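Local structure of lysine cyclodeaminase (Streptomyces pristinaespiralis, 5YU3) at residues A[155-158]-A[159-162]; A[13-17]-A[18-22]; A[241-245]-A[246-250]. The protein catalyses the NAD-dependent cyclodeamination of L-lysine to L-pipecolic acid, and also recognises L-ornithine and L-2,4-diaminobutyric acid. All coordinates share one frame; numbering follows the deposited sequence.

Contact 1 (A[155-158]-A[159-162])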
loop_
_atom_site.group_PDB
_atom_site.type_symbol
_atom_site.label_atom_id
_atom_site.label_comp_id
_atom_site.label_asym_id
_atom_site.label_seq_id
_atom_site.Cartn_x
_atom_site.Cartn_y
_atom_site.Cartn_z
ATOM N N HIS A 155 16.843 10.093 22.315
ATOM C CA HIS A 155 18.147 9.779 21.743
ATOM C C HIS A 155 18.542 10.800 20.682
ATOM O O HIS A 155 19.621 11.399 20.754
ATOM C CB HIS A 155 18.145 8.361 21.167
ATOM C CG HIS A 155 19.450 7.977 20.549
ATOM N ND1 HIS A 155 19.547 7.147 19.451
ATOM C CD2 HIS A 155 20.719 8.323 20.877
ATOM C CE1 HIS A 155 20.823 6.993 19.136
ATOM N NE2 HIS A 155 21.554 7.699 19.983
ATOM N N ALA A 156 17.666 11.031 19.693
ATOM C CA ALA A 156 17.990 11.982 18.628
ATOM C C ALA A 156 18.248 13.382 19.182
ATOM O O ALA A 156 19.204 14.053 18.782
ATOM C CB ALA A 156 16.861 12.027 17.596
ATOM N N LEU A 157 17.380 13.859 20.076
ATOM C CA LEU A 157 17.558 15.217 20.581
ATOM C C LEU A 157 18.848 15.347 21.379
ATOM O O LEU A 157 19.505 16.394 21.322
ATOM C CB LEU A 157 16.350 15.636 21.425
ATOM C CG LEU A 157 15.087 15.777 20.570
ATOM C CD1 LEU A 157 13.847 15.917 21.449
ATOM C CD2 LEU A 157 15.219 16.942 19.598
ATOM N N SER A 158 19.240 14.288 22.098
ATOM C CA SER A 158 20.493 14.325 22.849
ATOM C C SER A 158 21.713 14.424 21.940
ATOM O O SER A 158 22.781 14.828 22.411
ATOM C CB SER A 158 20.610 13.098 23.767
ATOM O OG SER A 158 21.036 11.941 23.041
ATOM N N LEU A 159 21.587 14.083 20.647
ATOM C CA LEU A 159 22.719 14.227 19.741
ATOM C C LEU A 159 22.831 15.617 19.148
ATOM O O LEU A 159 23.890 15.956 18.608
ATOM C CB LEU A 159 22.641 13.214 18.582
ATOM C CG LEU A 159 22.522 11.746 18.989
ATOM C CD1 LEU A 159 22.350 10.892 17.751
ATOM C CD2 LEU A 159 23.736 11.278 19.791
ATOM N N VAL A 160 21.769 16.423 19.198
ATOM C CA VAL A 160 21.800 17.741 18.576
ATOM C C VAL A 160 21.676 18.878 19.580
ATOM O O VAL A 160 21.902 20.041 19.201
ATOM C CB VAL A 160 20.713 17.871 17.485
ATOM C CG1 VAL A 160 20.945 16.815 16.383
ATOM C CG2 VAL A 160 19.343 17.704 18.086
ATOM N N LEU A 161 21.323 18.591 20.832
ATOM C CA LEU A 161 21.223 19.590 21.885
ATOM C C LEU A 161 21.969 19.127 23.128
ATOM O O LEU A 161 22.047 17.925 23.403
ATOM C CB LEU A 161 19.757 19.867 22.258
ATOM C CG LEU A 161 18.858 20.439 21.163
ATOM C CD1 LEU A 161 17.399 20.368 21.604
ATOM C CD2 LEU A 161 19.301 21.866 20.788
ATOM N N PRO A 162 22.509 20.065 23.914
ATOM C CA PRO A 162 23.295 19.704 25.108
ATOM C C PRO A 162 22.425 19.336 26.305
ATOM O O PRO A 162 22.514 19.930 27.388
ATOM C CB PRO A 162 24.127 20.968 25.339
ATOM C CG PRO A 162 23.127 22.096 24.788
ATOM C CD PRO A 162 22.501 21.566 23.764
HETATM O O HOH W 1 24.263 16.255 23.675
#

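Contact 2 (A[13-17]-A[18-22])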
loop_
_atom_site.group_PDB
_atom_site.type_symbol
_atom_site.label_atom_id
_atom_site.label_comp_id
_atom_site.label_asym_id
_atom_site.label_seq_id
_atom_site.Cartn_x
_atom_site.Cartn_y
_atom_site.Cartn_z
ATOM N N GLU A 13 21.926 -6.432 12.811
ATOM C CA GLU A 13 23.370 -6.420 12.612
ATOM C C GLU A 13 23.841 -5.088 12.059
ATOM O O GLU A 13 24.945 -4.644 12.386
ATOM C CB GLU A 13 23.786 -7.573 11.701
ATOM C CG GLU A 13 23.644 -8.937 12.372
ATOM C CD GLU A 13 24.563 -9.079 13.569
ATOM O OE1 GLU A 13 25.755 -9.394 13.360
ATOM O OE2 GLU A 13 24.103 -8.865 14.714
ATOM N N VAL A 14 23.023 -4.423 11.238
ATOM C CA VAL A 14 23.395 -3.093 10.766
ATOM C C VAL A 14 23.534 -2.135 11.942
ATOM O O VAL A 14 24.527 -1.407 12.057
ATOM C CB VAL A 14 22.379 -2.570 9.734
ATOM C CG1 VAL A 14 22.588 -1.072 9.517
ATOM C CG2 VAL A 14 22.545 -3.312 8.399
ATOM N N VAL A 15 22.531 -2.097 12.823
ATOM C CA VAL A 15 22.615 -1.126 13.909
ATOM C C VAL A 15 23.684 -1.544 14.913
ATOM O O VAL A 15 24.329 -0.686 15.525
ATOM C CB VAL A 15 21.246 -0.906 14.585
ATOM C CG1 VAL A 15 20.752 -2.166 15.237
ATOM C CG2 VAL A 15 21.335 0.232 15.617
ATOM N N ALA A 16 23.909 -2.848 15.086
ATOM C CA ALA A 16 24.971 -3.283 15.995
ATOM C C ALA A 16 26.350 -2.897 15.471
ATOM O O ALA A 16 27.198 -2.426 16.239
ATOM C CB ALA A 16 24.891 -4.794 16.233
ATOM N N ALA A 17 26.599 -3.092 14.167
ATOM C CA ALA A 17 27.919 -2.794 13.616
ATOM C C ALA A 17 28.188 -1.294 13.583
ATOM O O ALA A 17 29.297 -0.838 13.903
ATOM C CB ALA A 17 28.042 -3.378 12.208
ATOM N N VAL A 18 27.192 -0.521 13.153
ATOM C CA VAL A 18 27.352 0.915 12.958
ATOM C C VAL A 18 27.223 1.662 14.283
ATOM O O VAL A 18 27.913 2.664 14.504
ATOM C CB VAL A 18 26.312 1.400 11.928
ATOM C CG1 VAL A 18 26.283 2.911 11.848
ATOM C CG2 VAL A 18 26.609 0.802 10.529
ATOM N N GLY A 19 26.386 1.173 15.178
ATOM C CA GLY A 19 26.112 1.819 16.455
ATOM C C GLY A 19 24.922 2.752 16.374
ATOM O O GLY A 19 24.648 3.371 15.349
ATOM N N ARG A 20 24.198 2.847 17.491
ATOM C CA ARG A 20 22.978 3.662 17.522
ATOM C C ARG A 20 23.272 5.129 17.233
ATOM O O ARG A 20 22.541 5.779 16.473
ATOM C CB ARG A 20 22.282 3.538 18.870
ATOM C CG ARG A 20 21.795 2.146 19.210
ATOM C CD ARG A 20 21.175 2.132 20.603
ATOM N NE ARG A 20 20.871 0.776 21.066
ATOM C CZ ARG A 20 20.697 0.453 22.340
ATOM N NH1 ARG A 20 20.793 1.392 23.269
ATOM N NH2 ARG A 20 20.448 -0.806 22.685
ATOM N N ASP A 21 24.321 5.682 17.851
ATOM C CA ASP A 21 24.597 7.108 17.687
ATOM C C ASP A 21 24.912 7.436 16.236
ATOM O O ASP A 21 24.354 8.381 15.654
ATOM C CB ASP A 21 25.766 7.541 18.575
ATOM C CG ASP A 21 25.397 7.642 20.047
ATOM O OD1 ASP A 21 24.219 7.447 20.412
ATOM O OD2 ASP A 21 26.324 7.900 20.852
ATOM N N GLU A 22 25.818 6.668 15.634
ATOM C CA GLU A 22 26.219 6.969 14.271
ATOM C C GLU A 22 25.076 6.730 13.289
ATOM O O GLU A 22 24.887 7.511 12.345
ATOM C CB GLU A 22 27.441 6.137 13.889
ATOM C CG GLU A 22 27.691 6.141 12.393
ATOM C CD GLU A 22 28.234 7.459 11.887
ATOM O OE1 GLU A 22 28.572 8.329 12.723
ATOM O OE2 GLU A 22 28.330 7.623 10.646
#

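Contact 3 (A[241-245]-A[246-250])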
loop_
_atom_site.group_PDB
_atom_site.type_symbol
_atom_site.label_atom_id
_atom_site.label_comp_id
_atom_site.label_asym_id
_atom_site.label_seq_id
_atom_site.Cartn_x
_atom_site.Cartn_y
_atom_site.Cartn_z
ATOM N N THR A 241 -5.544 14.741 19.020
ATOM C CA THR A 241 -4.585 15.822 19.180
ATOM C C THR A 241 -3.955 15.709 20.559
ATOM O O THR A 241 -4.466 15.014 21.446
ATOM C CB THR A 241 -5.242 17.202 19.035
ATOM O OG1 THR A 241 -6.305 17.308 19.991
ATOM C CG2 THR A 241 -5.799 17.407 17.621
ATOM N N GLU A 242 -2.842 16.419 20.739
ATOM C CA GLU A 242 -2.109 16.368 21.996
ATOM C C GLU A 242 -1.929 17.718 22.665
ATOM O O GLU A 242 -1.720 17.754 23.882
ATOM C CB GLU A 242 -0.720 15.746 21.775
ATOM C CG GLU A 242 -0.800 14.286 21.344
ATOM C CD GLU A 242 0.564 13.657 21.131
ATOM O OE1 GLU A 242 1.449 14.309 20.533
ATOM O OE2 GLU A 242 0.736 12.498 21.564
ATOM N N LEU A 243 -1.992 18.826 21.918
ATOM C CA LEU A 243 -1.640 20.098 22.528
ATOM C C LEU A 243 -2.881 20.958 22.767
ATOM O O LEU A 243 -3.899 20.816 22.078
ATOM C CB LEU A 243 -0.656 20.896 21.663
ATOM C CG LEU A 243 0.704 20.258 21.373
ATOM C CD1 LEU A 243 1.586 21.213 20.566
ATOM C CD2 LEU A 243 1.384 19.887 22.683
ATOM N N PRO A 244 -2.826 21.866 23.730
ATOM C CA PRO A 244 -3.980 22.738 23.973
ATOM C C PRO A 244 -4.077 23.822 22.914
ATOM O O PRO A 244 -3.069 24.377 22.469
ATOM C CB PRO A 244 -3.696 23.315 25.362
ATOM C CG PRO A 244 -2.127 23.058 25.585
ATOM C CD PRO A 244 -1.739 22.129 24.740
ATOM N N LEU A 245 -5.312 24.110 22.493
ATOM C CA LEU A 245 -5.525 25.099 21.439
ATOM C C LEU A 245 -4.876 26.433 21.786
ATOM O O LEU A 245 -4.244 27.069 20.932
ATOM C CB LEU A 245 -7.026 25.289 21.193
ATOM C CG LEU A 245 -7.380 26.364 20.161
ATOM C CD1 LEU A 245 -6.804 26.016 18.783
ATOM C CD2 LEU A 245 -8.897 26.581 20.095
ATOM N N GLY A 246 -5.012 26.866 23.040
ATOM C CA GLY A 246 -4.471 28.163 23.425
ATOM C C GLY A 246 -2.977 28.257 23.201
ATOM O O GLY A 246 -2.474 29.267 22.702
ATOM N N LEU A 247 -2.250 27.190 23.545
ATOM C CA LEU A 247 -0.820 27.124 23.269
ATOM C C LEU A 247 -0.543 27.171 21.767
ATOM O O LEU A 247 0.317 27.929 21.303
ATOM C CB LEU A 247 -0.257 25.842 23.892
ATOM C CG LEU A 247 1.233 25.673 24.145
ATOM C CD1 LEU A 247 1.448 24.626 25.237
ATOM C CD2 LEU A 247 1.939 25.251 22.862
ATOM N N LEU A 248 -1.256 26.354 20.994
ATOM C CA LEU A 248 -1.057 26.310 19.546
ATOM C C LEU A 248 -1.259 27.682 18.912
ATOM O O LEU A 248 -0.500 28.090 18.021
ATOM C CB LEU A 248 -2.032 25.303 18.943
ATOM C CG LEU A 248 -1.654 24.223 17.935
ATOM C CD1 LEU A 248 -0.313 23.572 18.231
ATOM C CD2 LEU A 248 -2.779 23.189 17.961
ATOM N N GLU A 249 -2.286 28.409 19.357
ATOM C CA GLU A 249 -2.587 29.712 18.780
ATOM C C GLU A 249 -1.508 30.740 19.087
ATOM O O GLU A 249 -1.368 31.709 18.336
ATOM C CB GLU A 249 -3.952 30.194 19.277
ATOM C CG GLU A 249 -5.109 29.378 18.714
ATOM C CD GLU A 249 -6.465 29.797 19.270
ATOM O OE1 GLU A 249 -6.529 30.263 20.431
ATOM O OE2 GLU A 249 -7.472 29.646 18.544
ATOM N N ARG A 250 -0.736 30.547 20.154
ATOM C CA ARG A 250 0.369 31.447 20.455
ATOM C C ARG A 250 1.685 31.018 19.824
ATOM O O ARG A 250 2.674 31.750 19.935
ATOM C CB ARG A 250 0.566 31.560 21.971
ATOM C CG ARG A 250 -0.545 32.290 22.696
ATOM C CD ARG A 250 -0.164 32.535 24.153
ATOM N NE ARG A 250 -0.166 31.305 24.949
ATOM C CZ ARG A 250 -1.263 30.758 25.472
ATOM N NH1 ARG A 250 -2.446 31.330 25.282
ATOM N NH2 ARG A 250 -1.184 29.642 26.191
#

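Contact 1 (A[155-158]-A[159-162])
His155 and Leu159 meet one turn apart near the end of helix 148-160, the helix of the beta-alpha-beta unit that joins strands 140-144 and 165-169 in the NAD-binding, Rossmann-type part of the fold. With CG of His155 turned opposite its own backbone N (chi1 179°), the imidazole swings out so that NE2 comes 4.0 Å from CD1 of Leu159, which approaches the ring obliquely. Both ring nitrogens have polar partners: NE2 bonds to OD1 of Asp21, and ND1 to the hydroxyl of Tyr341 of the second subunit. Leu159 also touches Met24 and Arg25 of helix 20-39. Shortening Leu159 to an alanine would probably leave the NE2 end of His155 without its apolar neighbour and open a gap against Met24.

At Ala156 the bonding begins to change. Its carbonyl O accepts the amide N of Leu159 at 3.0 Å, three residues on, whereas the alpha-helical alternative, Leu159 N to His155 O, is weak. Leu157 O accepts both kinds of bond. Val160 N, three residues on, lies 3.1 Å from Leu157 O. Leu161 N, four residues on, comes to 2.9 Å from the same Leu157 O, so that one carbonyl is gripped by two amides. These bonds close the last turn just as the chain leaves the helix. The Leu157 side chain lies on the buried side, against Ser130 and Ser206, and its CD2 stands 4.5 Å from CG2 of Val160.

Ser158 folds back on the helix. At chi1 80° its OG sits between its own N and carbonyl carbon, and donates to His155 O at 2.7 Å, tilted 21° from that carbonyl's plane.

Contact 2 (A[13-17]-A[18-22])
The helix-to-helix junction at Gly19, where helix 8-18 stops and helix 20-39 starts, is closed by the amide N of Gly19 bonding to Val15 O at 2.8 Å. One residue earlier, Val18 N meets Val14 O at 3.0 Å, in a straighter bond (N-H...O angle 162°). Gly19 then leaves helical geometry with phi at 92°, a conformation in which a beta-carbon would press on the carbonyl O of Val18.

The Val18 side chain lies beside the last turn. Its CG1 lies opposite the backbone N (chi1 171°), which turns CG2 back along the helix to within 3.4 Å of Val14 O. Across the bend the side chains of Val15 and Arg20 pass at a slant, CG2 of the valine 4.1 Å from CG of the arginine. Beyond CG the arginine runs extended to NE, and its guanidinium makes a cation-pi contact with Phe185. Leu343 and Tyr341 of the second subunit pack on Val15 and Arg20 respectively, while Val14 faces Phe315 and Ala318 of helix 305-321. The arrangement is that of a glycine with positive phi terminating one helix, here 8-18, while standing at the N-cap of the next, 20-39.

Contact 3 (A[241-245]-A[246-250])
Pro244 and Leu248 share an i to i+4 backbone bond at the start of helix 245-250, with Leu248 N 3.1 Å from Pro244 O. Glu249 N repeats this on Leu245 O at 2.8 Å, so two bonds of alpha-helical spacing open the helix.

Glu249 shows how a long side chain can lie back over such a turn. Its CB is 3.5 Å from Leu245 O and its CG closer still, at 3.3 Å. CG stands beside its own backbone N (chi1 -69°) and the chain is extended beyond it, a course that carries the carboxylate over the leucine side chain. There CD lies 3.7 Å from CG of Leu245, and at the tip OE2 rests against CG and both methyls of the same leucine. This is contact between hydrocarbon and a carboxylate on an exposed face, with the aliphatic part of the glutamate adding to it.

On the buried side the side-chain contacts between the segments are apolar. CG of Pro244 touches CB of Leu247 at 3.8 Å, and CD1 of Leu243 meets CD1 of Leu248 at 3.8 Å, the two leucines crossing at about a right angle. Leu248 reaches this place with chi1 at -132°, away from any staggered position and probably at some torsional cost. Leu243 and Leu247 both rest on Ile230 of strand 229-232, while the backbone amide of Leu243 is held by Glu266. The arrangement is that of a proline N-cap leading into a short helix on the connection between parallel strands 229-232 and 252-255 of the Rossmann-type sheet.

All three contacts sit at helix boundaries and are partly buried, but their chemistry differs. Contact 1 ends helix 148-160 with three- and four-residue bonds mixed, and its histidine end is polar and faces the second subunit. Contact 2, also touched by that subunit, is a glycine junction made largely by backbone. The two are neighbours, centres about 17 Å apart, where helix 148-160 meets the start of helix 20-39 and Leu159 CD1 lies 3.8 Å from Asp21 O. Contact 3 touches neither and no other chain of the assembly; it lies across the chain's centre from contact 2, packing leucines and proline inward while an exposed glutamate covers a leucine outside.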